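Long-range contact in uncharacterized protein (Bacteroides ovatus, PDB 4FXT), which is of unknown function and pairs a transthyretin-like N-terminal domain with a C-terminal domain of the E-set clan: residues A[94-106]-A[180-194]. Sequence-based numbering, arbitrary orientation.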
ATOM      1  N   VAL A  94       2.868   9.525  -6.020  1.00 56.44           N
ATOM      2  CA  VAL A  94       1.607   9.674  -5.324  1.00 54.48           C
ATOM      3  C   VAL A  94       1.906  10.449  -4.031  1.00 60.68           C
ATOM      4  O   VAL A  94       3.083  10.587  -3.649  1.00 61.20           O
ATOM      5  CB  VAL A  94       0.862   8.335  -5.076  1.00 55.26           C
ATOM      6  CG1 VAL A  94       0.488   7.664  -6.389  1.00 55.42           C
ATOM      7  CG2 VAL A  94       1.647   7.388  -4.158  1.00 53.25           C
ATOM      8  N   THR A  95       0.849  10.995  -3.389  1.00 56.35           N
ATOM      9  CA  THR A  95       1.004  11.713  -2.130  1.00 54.73           C
ATOM     10  C   THR A  95      -0.048  11.081  -1.157  1.00 54.46           C
ATOM     11  O   THR A  95      -1.231  11.445  -1.181  1.00 52.21           O
ATOM     12  CB  THR A  95       0.910  13.270  -2.304  1.00 56.36           C
ATOM     13  OG1 THR A  95      -0.419  13.665  -2.629  1.00 59.58           O
ATOM     14  CG2 THR A  95       1.929  13.833  -3.328  1.00 44.59           C
ATOM     15  N   PRO A  96       0.382  10.080  -0.343  1.00 50.11           N
ATOM     16  CA  PRO A  96      -0.543   9.467   0.630  1.00 48.63           C
ATOM     17  C   PRO A  96      -1.013  10.470   1.690  1.00 52.80           C
ATOM     18  O   PRO A  96      -0.348  11.493   1.910  1.00 51.90           O
ATOM     19  CB  PRO A  96       0.292   8.349   1.279  1.00 48.58           C
ATOM     20  CG  PRO A  96       1.587   8.332   0.592  1.00 52.56           C
ATOM     21  CD  PRO A  96       1.760   9.574  -0.165  1.00 50.38           C
ATOM     22  N   TYR A  97      -2.172  10.195   2.336  1.00 48.28           N
ATOM     23  CA  TYR A  97      -2.666  11.102   3.373  1.00 47.16           C
ATOM     24  C   TYR A  97      -1.789  10.903   4.608  1.00 52.57           C
ATOM     25  O   TYR A  97      -1.233  11.859   5.166  1.00 53.92           O
ATOM     26  CB  TYR A  97      -4.150  10.871   3.636  1.00 46.93           C
ATOM     27  CG  TYR A  97      -4.988  11.107   2.392  1.00 49.01           C
ATOM     28  CD1 TYR A  97      -5.262  12.396   1.948  1.00 52.67           C
ATOM     29  CD2 TYR A  97      -5.524  10.040   1.670  1.00 48.44           C
ATOM     30  CE1 TYR A  97      -6.005  12.620   0.791  1.00 54.38           C
ATOM     31  CE2 TYR A  97      -6.286  10.252   0.524  1.00 49.78           C
ATOM     32  CZ  TYR A  97      -6.530  11.549   0.093  1.00 59.03           C
ATOM     33  OH  TYR A  97      -7.300  11.818  -1.017  1.00 63.22           O
ATOM     34  N   PHE A  98      -1.563   9.636   4.928  1.00 48.59           N
ATOM     35  CA  PHE A  98      -0.675   9.126   5.953  1.00 48.04           C
ATOM     36  C   PHE A  98       0.226   8.079   5.333  1.00 49.61           C
ATOM     37  O   PHE A  98      -0.231   7.321   4.451  1.00 50.60           O
ATOM     38  CB  PHE A  98      -1.472   8.564   7.134  1.00 50.13           C
ATOM     39  CG  PHE A  98      -2.196   9.582   7.975  1.00 52.36           C
ATOM     40  CD1 PHE A  98      -3.484   9.983   7.654  1.00 56.88           C
ATOM     41  CD2 PHE A  98      -1.604  10.111   9.110  1.00 55.03           C
ATOM     42  CE1 PHE A  98      -4.160  10.920   8.436  1.00 59.30           C
ATOM     43  CE2 PHE A  98      -2.285  11.030   9.906  1.00 59.82           C
ATOM     44  CZ  PHE A  98      -3.554  11.441   9.554  1.00 59.40           C
ATOM     45  N   PHE A  99       1.504   8.060   5.738  1.00 43.30           N
ATOM     46  CA  PHE A  99       2.462   7.108   5.181  1.00 41.99           C
ATOM     47  C   PHE A  99       3.091   6.268   6.300  1.00 43.66           C
ATOM     48  O   PHE A  99       3.386   6.795   7.378  1.00 42.45           O
ATOM     49  CB  PHE A  99       3.533   7.850   4.364  1.00 44.71           C
ATOM     50  CG  PHE A  99       4.605   6.984   3.729  1.00 46.30           C
ATOM     51  CD1 PHE A  99       4.295   6.108   2.684  1.00 50.13           C
ATOM     52  CD2 PHE A  99       5.926   7.094   4.122  1.00 48.85           C
ATOM     53  CE1 PHE A  99       5.284   5.312   2.090  1.00 51.23           C
ATOM     54  CE2 PHE A  99       6.920   6.319   3.511  1.00 53.21           C
ATOM     55  CZ  PHE A  99       6.596   5.435   2.495  1.00 51.13           C
ATOM     56  N   VAL A 100       3.247   4.951   6.051  1.00 39.87           N
ATOM     57  CA  VAL A 100       3.863   4.028   7.017  1.00 39.22           C
ATOM     58  C   VAL A 100       5.280   3.684   6.551  1.00 40.93           C
ATOM     59  O   VAL A 100       5.427   3.141   5.448  1.00 40.57           O
ATOM     60  CB  VAL A 100       3.029   2.726   7.250  1.00 40.47           C
ATOM     61  CG1 VAL A 100       3.543   1.982   8.488  1.00 39.58           C
ATOM     62  CG2 VAL A 100       1.545   3.038   7.430  1.00 38.91           C
ATOM     63  N   ARG A 101       6.307   3.992   7.368  1.00 36.22           N
ATOM     64  CA  ARG A 101       7.708   3.582   7.029  1.00 36.43           C
ATOM     65  C   ARG A 101       8.464   2.926   8.217  1.00 39.97           C
ATOM     66  O   ARG A 101       8.009   2.910   9.371  1.00 38.37           O
ATOM     67  CB  ARG A 101       8.573   4.759   6.533  1.00 35.77           C
ATOM     68  CG  ARG A 101       9.051   5.721   7.637  1.00 41.71           C
ATOM     69  CD  ARG A 101       9.831   6.850   7.024  1.00 50.03           C
ATOM     70  NE  ARG A 101       8.971   7.747   6.247  1.00 52.91           N
ATOM     71  CZ  ARG A 101       9.371   8.436   5.184  1.00 66.03           C
ATOM     72  NH1 ARG A 101      10.601   8.269   4.694  1.00 38.83           N
ATOM     73  NH2 ARG A 101       8.529   9.261   4.567  1.00 58.33           N
ATOM     74  N   ASN A 102       9.662   2.410   7.892  1.00 38.79           N
ATOM     75  CA  ASN A 102      10.658   1.815   8.796  1.00 37.70           C
ATOM     76  C   ASN A 102       9.965   0.791   9.713  1.00 40.32           C
ATOM     77  O   ASN A 102      10.032   0.856  10.946  1.00 38.51           O
ATOM     78  CB  ASN A 102      11.345   2.921   9.573  1.00 30.96           C
ATOM     79  CG  ASN A 102      11.855   4.087   8.700  1.00 52.61           C
ATOM     80  OD1 ASN A 102      11.881   4.043   7.454  1.00 38.15           O
ATOM     81  ND2 ASN A 102      12.158   5.221   9.334  1.00 39.68           N
ATOM     82  N   VAL A 103       9.316  -0.178   9.061  1.00 38.62           N
ATOM     83  CA  VAL A 103       8.501  -1.210   9.683  1.00 39.61           C
ATOM     84  C   VAL A 103       9.302  -2.507   9.837  1.00 47.65           C
ATOM     85  O   VAL A 103       9.917  -2.969   8.894  1.00 51.09           O
ATOM     86  CB  VAL A 103       7.224  -1.429   8.839  1.00 42.24           C
ATOM     87  CG1 VAL A 103       6.357  -2.518   9.433  1.00 41.57           C
ATOM     88  CG2 VAL A 103       6.435  -0.128   8.727  1.00 40.64           C
ATOM     89  N   SER A 104       9.286  -3.074  11.044  1.00 43.88           N
ATOM     90  CA  SER A 104       9.968  -4.305  11.417  1.00 43.78           C
ATOM     91  C   SER A 104       9.104  -5.109  12.366  1.00 46.68           C
ATOM     92  O   SER A 104       8.325  -4.538  13.125  1.00 44.45           O
ATOM     93  CB  SER A 104      11.325  -4.019  12.043  1.00 47.91           C
ATOM     94  OG  SER A 104      11.186  -3.147  13.148  1.00 61.98           O
ATOM     95  N   PHE A 105       9.209  -6.443  12.285  1.00 45.36           N
ATOM     96  CA  PHE A 105       8.443  -7.361  13.117  1.00 45.64           C
ATOM     97  C   PHE A 105       9.338  -8.432  13.715  1.00 51.35           C
ATOM     98  O   PHE A 105      10.352  -8.816  13.104  1.00 50.93           O
ATOM     99  CB  PHE A 105       7.323  -8.028  12.319  1.00 46.93           C
ATOM    100  CG  PHE A 105       6.360  -7.095  11.637  1.00 47.43           C
ATOM    101  CD1 PHE A 105       5.272  -6.573  12.323  1.00 51.08           C
ATOM    102  CD2 PHE A 105       6.518  -6.763  10.301  1.00 48.64           C
ATOM    103  CE1 PHE A 105       4.367  -5.709  11.681  1.00 51.08           C
ATOM    104  CE2 PHE A 105       5.621  -5.896   9.663  1.00 51.31           C
ATOM    105  CZ  PHE A 105       4.546  -5.382  10.354  1.00 49.19           C
ATOM    106  N   ALA A 106       8.960  -8.923  14.915  1.00 47.34           N
ATOM    107  CA  ALA A 106       9.692  -9.966  15.605  1.00 48.75           C
ATOM    108  C   ALA A 106       8.776 -10.799  16.463  1.00 52.72           C
ATOM    109  O   ALA A 106       7.875 -10.273  17.096  1.00 52.58           O
ATOM    110  CB  ALA A 106      10.782  -9.354  16.464  1.00 51.51           C
ATOM    111  N   ARG A 180       1.739  -6.952   8.822  1.00 37.78           N
ATOM    112  CA  ARG A 180       1.609  -5.678   8.118  1.00 38.44           C
ATOM    113  C   ARG A 180       0.950  -4.599   8.986  1.00 44.04           C
ATOM    114  O   ARG A 180       0.101  -4.910   9.820  1.00 46.29           O
ATOM    115  CB  ARG A 180       0.750  -5.921   6.860  1.00 39.65           C
ATOM    116  CG  ARG A 180       1.099  -5.048   5.703  1.00 48.26           C
ATOM    117  CD  ARG A 180       0.289  -5.436   4.505  1.00 46.94           C
ATOM    118  NE  ARG A 180       0.650  -4.610   3.358  1.00 49.89           N
ATOM    119  CZ  ARG A 180      -0.097  -4.468   2.273  1.00 62.87           C
ATOM    120  NH1 ARG A 180      -1.285  -5.055   2.198  1.00 38.99           N
ATOM    121  NH2 ARG A 180       0.307  -3.685   1.282  1.00 61.93           N
ATOM    122  N   VAL A 181       1.306  -3.338   8.750  1.00 38.36           N
ATOM    123  CA  VAL A 181       0.777  -2.184   9.487  1.00 37.15           C
ATOM    124  C   VAL A 181      -0.004  -1.320   8.503  1.00 40.41           C
ATOM    125  O   VAL A 181       0.502  -1.055   7.412  1.00 39.33           O
ATOM    126  CB  VAL A 181       1.891  -1.371  10.223  1.00 40.39           C
ATOM    127  CG1 VAL A 181       1.306  -0.228  11.024  1.00 39.37           C
ATOM    128  CG2 VAL A 181       2.743  -2.252  11.120  1.00 40.85           C
ATOM    129  N   GLY A 182      -1.220  -0.906   8.886  1.00 36.56           N
ATOM    130  CA  GLY A 182      -2.090  -0.078   8.057  1.00 35.86           C
ATOM    131  C   GLY A 182      -2.567   1.158   8.768  1.00 42.14           C
ATOM    132  O   GLY A 182      -2.888   1.085   9.943  1.00 42.62           O
ATOM    133  N   VAL A 183      -2.627   2.301   8.096  1.00 42.57           N
ATOM    134  CA  VAL A 183      -3.190   3.526   8.709  1.00 44.80           C
ATOM    135  C   VAL A 183      -4.308   4.032   7.782  1.00 47.15           C
ATOM    136  O   VAL A 183      -4.071   4.173   6.583  1.00 45.78           O
ATOM    137  CB  VAL A 183      -2.148   4.652   9.047  1.00 50.68           C
ATOM    138  CG1 VAL A 183      -1.276   4.995   7.851  1.00 52.36           C
ATOM    139  CG2 VAL A 183      -2.812   5.908   9.585  1.00 50.65           C
ATOM    140  N   LYS A 184      -5.523   4.277   8.341  1.00 43.63           N
ATOM    141  CA  LYS A 184      -6.667   4.800   7.582  1.00 42.66           C
ATOM    142  C   LYS A 184      -6.983   6.243   7.962  1.00 49.44           C
ATOM    143  O   LYS A 184      -7.037   6.569   9.153  1.00 51.43           O
ATOM    144  CB  LYS A 184      -7.913   3.952   7.781  1.00 43.38           C
ATOM    145  CG  LYS A 184      -8.966   4.360   6.765  1.00 61.41           C
ATOM    146  CD  LYS A 184     -10.275   3.682   6.925  1.00 55.67           C
ATOM    147  CE  LYS A 184     -11.229   4.172   5.891  1.00 42.48           C
ATOM    148  NZ  LYS A 184     -11.493   5.605   6.009  1.00 66.04           N
ATOM    149  N   SER A 185      -7.197   7.103   6.948  1.00 47.59           N
ATOM    150  CA  SER A 185      -7.591   8.518   7.113  1.00 47.69           C
ATOM    151  C   SER A 185      -9.053   8.692   6.784  1.00 53.63           C
ATOM    152  O   SER A 185      -9.670   7.771   6.253  1.00 53.65           O
ATOM    153  CB  SER A 185      -6.754   9.436   6.232  1.00 48.35           C
ATOM    154  OG  SER A 185      -7.081   9.267   4.862  1.00 55.04           O
ATOM    155  N   ASP A 186      -9.588   9.883   7.035  1.00 52.34           N
ATOM    156  CA  ASP A 186     -10.972  10.238   6.748  1.00 54.06           C
ATOM    157  C   ASP A 186     -11.134  10.658   5.284  1.00 59.91           C
ATOM    158  O   ASP A 186     -12.266  10.991   4.877  1.00 63.88           O
ATOM    159  CB  ASP A 186     -11.444  11.383   7.687  1.00 57.42           C
ATOM    160  CG  ASP A 186     -10.744  12.741   7.552  1.00 72.92           C
ATOM    161  OD1 ASP A 186      -9.597  12.779   7.055  1.00 74.46           O
ATOM    162  OD2 ASP A 186     -11.322  13.758   8.004  1.00 83.41           O
ATOM    163  N   LYS A 187     -10.019  10.663   4.491  1.00 52.76           N
ATOM    164  CA  LYS A 187     -10.047  11.160   3.108  1.00 52.85           C
ATOM    165  C   LYS A 187     -10.042  10.006   2.052  1.00 55.86           C
ATOM    166  O   LYS A 187     -10.195  10.267   0.858  1.00 57.76           O
ATOM    167  CB  LYS A 187      -8.855  12.109   2.846  1.00 53.99           C
ATOM    168  CG  LYS A 187      -8.763  13.336   3.776  1.00 61.58           C
ATOM    169  CD  LYS A 187     -10.018  14.240   3.796  1.00 61.07           C
ATOM    170  CE  LYS A 187      -9.925  15.306   4.852  1.00 62.26           C
ATOM    171  NZ  LYS A 187     -11.245  15.947   5.062  1.00 82.98           N
ATOM    172  N   SER A 188      -9.943   8.758   2.487  1.00 50.97           N
ATOM    173  CA  SER A 188      -9.969   7.572   1.627  1.00 49.63           C
ATOM    174  C   SER A 188     -10.668   6.414   2.331  1.00 53.97           C
ATOM    175  O   SER A 188     -10.551   6.286   3.550  1.00 54.22           O
ATOM    176  CB  SER A 188      -8.556   7.153   1.213  1.00 48.33           C
ATOM    177  OG  SER A 188      -8.605   6.002   0.380  1.00 45.92           O
ATOM    178  N   SER A 189     -11.345   5.544   1.553  1.00 50.45           N
ATOM    179  CA  SER A 189     -12.044   4.351   2.044  1.00 49.69           C
ATOM    180  C   SER A 189     -11.044   3.200   2.279  1.00 52.22           C
ATOM    181  O   SER A 189     -11.389   2.156   2.851  1.00 51.49           O
ATOM    182  CB  SER A 189     -13.130   3.932   1.057  1.00 53.25           C
ATOM    183  OG  SER A 189     -12.604   3.783  -0.250  1.00 63.03           O
ATOM    184  N   GLU A 190      -9.787   3.455   1.948  1.00 48.29           N
ATOM    185  CA  GLU A 190      -8.740   2.465   2.015  1.00 47.89           C
ATOM    186  C   GLU A 190      -7.664   2.824   3.019  1.00 49.16           C
ATOM    187  O   GLU A 190      -7.352   3.983   3.215  1.00 48.99           O
ATOM    188  CB  GLU A 190      -8.107   2.375   0.593  1.00 49.99           C
ATOM    189  CG  GLU A 190      -7.544   1.029   0.224  1.00 54.34           C
ATOM    190  CD  GLU A 190      -8.609  -0.048   0.232  1.00 79.99           C
ATOM    191  OE1 GLU A 190      -9.777   0.188  -0.184  1.00 35.21           O
ATOM    192  OE2 GLU A 190      -8.235  -1.166   0.648  1.00 89.44           O
ATOM    193  N   TYR A 191      -7.048   1.802   3.595  1.00 43.63           N
ATOM    194  CA  TYR A 191      -5.880   1.969   4.421  1.00 40.99           C
ATOM    195  C   TYR A 191      -4.654   2.109   3.562  1.00 50.59           C
ATOM    196  O   TYR A 191      -4.601   1.567   2.450  1.00 54.58           O
ATOM    197  CB  TYR A 191      -5.693   0.776   5.389  1.00 38.90           C
ATOM    198  CG  TYR A 191      -6.528   0.723   6.644  1.00 39.52           C
ATOM    199  CD1 TYR A 191      -7.883   0.410   6.588  1.00 40.30           C
ATOM    200  CD2 TYR A 191      -5.936   0.807   7.900  1.00 42.02           C
ATOM    201  CE1 TYR A 191      -8.657   0.325   7.740  1.00 38.74           C
ATOM    202  CE2 TYR A 191      -6.696   0.697   9.068  1.00 44.86           C
ATOM    203  CZ  TYR A 191      -8.059   0.441   8.980  1.00 53.82           C
ATOM    204  OH  TYR A 191      -8.832   0.311  10.108  1.00 61.94           O
ATOM    205  N   CYS A 192      -3.641   2.753   4.094  1.00 48.35           N
ATOM    206  CA  CYS A 192      -2.329   2.785   3.506  1.00 50.27           C
ATOM    207  C   CYS A 192      -1.461   1.870   4.333  1.00 52.80           C
ATOM    208  O   CYS A 192      -1.483   1.959   5.563  1.00 52.90           O
ATOM    209  CB  CYS A 192      -1.760   4.191   3.398  1.00 53.54           C
ATOM    210  SG  CYS A 192      -0.069   4.227   2.730  1.00 59.19           S
ATOM    211  N   TYR A 193      -0.743   0.959   3.686  1.00 48.08           N
ATOM    212  CA  TYR A 193      -0.003  -0.057   4.404  1.00 45.45           C
ATOM    213  C   TYR A 193       1.488  -0.032   4.193  1.00 46.76           C
ATOM    214  O   TYR A 193       2.033   0.514   3.227  1.00 45.22           O
ATOM    215  CB  TYR A 193      -0.481  -1.451   3.939  1.00 46.36           C
ATOM    216  CG  TYR A 193      -1.956  -1.754   4.108  1.00 46.70           C
ATOM    217  CD1 TYR A 193      -2.878  -1.404   3.120  1.00 48.37           C
ATOM    218  CD2 TYR A 193      -2.417  -2.475   5.205  1.00 45.74           C
ATOM    219  CE1 TYR A 193      -4.230  -1.705   3.257  1.00 45.60           C
ATOM    220  CE2 TYR A 193      -3.766  -2.786   5.351  1.00 45.93           C
ATOM    221  CZ  TYR A 193      -4.664  -2.415   4.368  1.00 47.77           C
ATOM    222  OH  TYR A 193      -5.984  -2.759   4.526  1.00 45.55           O
ATOM    223  N   SER A 194       2.145  -0.729   5.115  1.00 43.90           N
ATOM    224  CA  SER A 194       3.549  -1.084   5.102  1.00 42.33           C
ATOM    225  C   SER A 194       3.715  -2.215   4.144  1.00 48.15           C
ATOM    226  O   SER A 194       2.714  -2.738   3.635  1.00 46.97           O
ATOM    227  CB  SER A 194       3.989  -1.462   6.509  1.00 41.70           C
ATOM    228  OG  SER A 194       3.330  -2.666   6.868  1.00 45.17           O
TER
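Tyr97 CG stands anti to its carbonyl carbon, chi1 -60°, which turns the ring toward Lys187. Lys187 CB sits over the centre of one ring face, 3.6 Å from the ring centroid, in a CH-pi contact. The lysine chain then bends at chi2 and carries its amine away. Ser185 OG lies 3.6 Å from Tyr97 CB and accepts a hydrogen bond from Lys187 N, in an ST turn at the start of the bend that carries Lys187. The Tyr97 hydroxyl is hydrogen-bonded to Arg74. With an alanine here in place of Tyr97, Lys187 CB is likely to lose the ring it rests on, and Arg74 its hydroxyl partner.

Next along, the edge of the Phe98 ring meets Ser185 CB, 3.6 Å from Phe98 CD1. Phe98 CB packs on Val183 CG1. Val183 CG1 also meets Val100 CG2 at 3.5 Å, while the other methyl of Val100, CG1, touches Val181 and Ser194 CB. Beyond the corner at Asn102, Val103 CG2 reaches Ser194 CB at 3.6 Å. Phe105 CZ lies 3.7 Å from Val181 CG2. Ser194 OG accepts a nearly straight bond from Val181 N (2.8 Å, 171°), a bond within 180-194 that ties strand 180-185 to the end of the segment's second strand.

Apolar side chains carry most of the contact. Strand 98-108 belongs to one antiparallel sheet, and strands 176-185 and 192-200 to another. Their facing side chains form part of the buried interface between the two sheets of a beta sandwich, consistent with the immunoglobulin-like fold of the E-set clan.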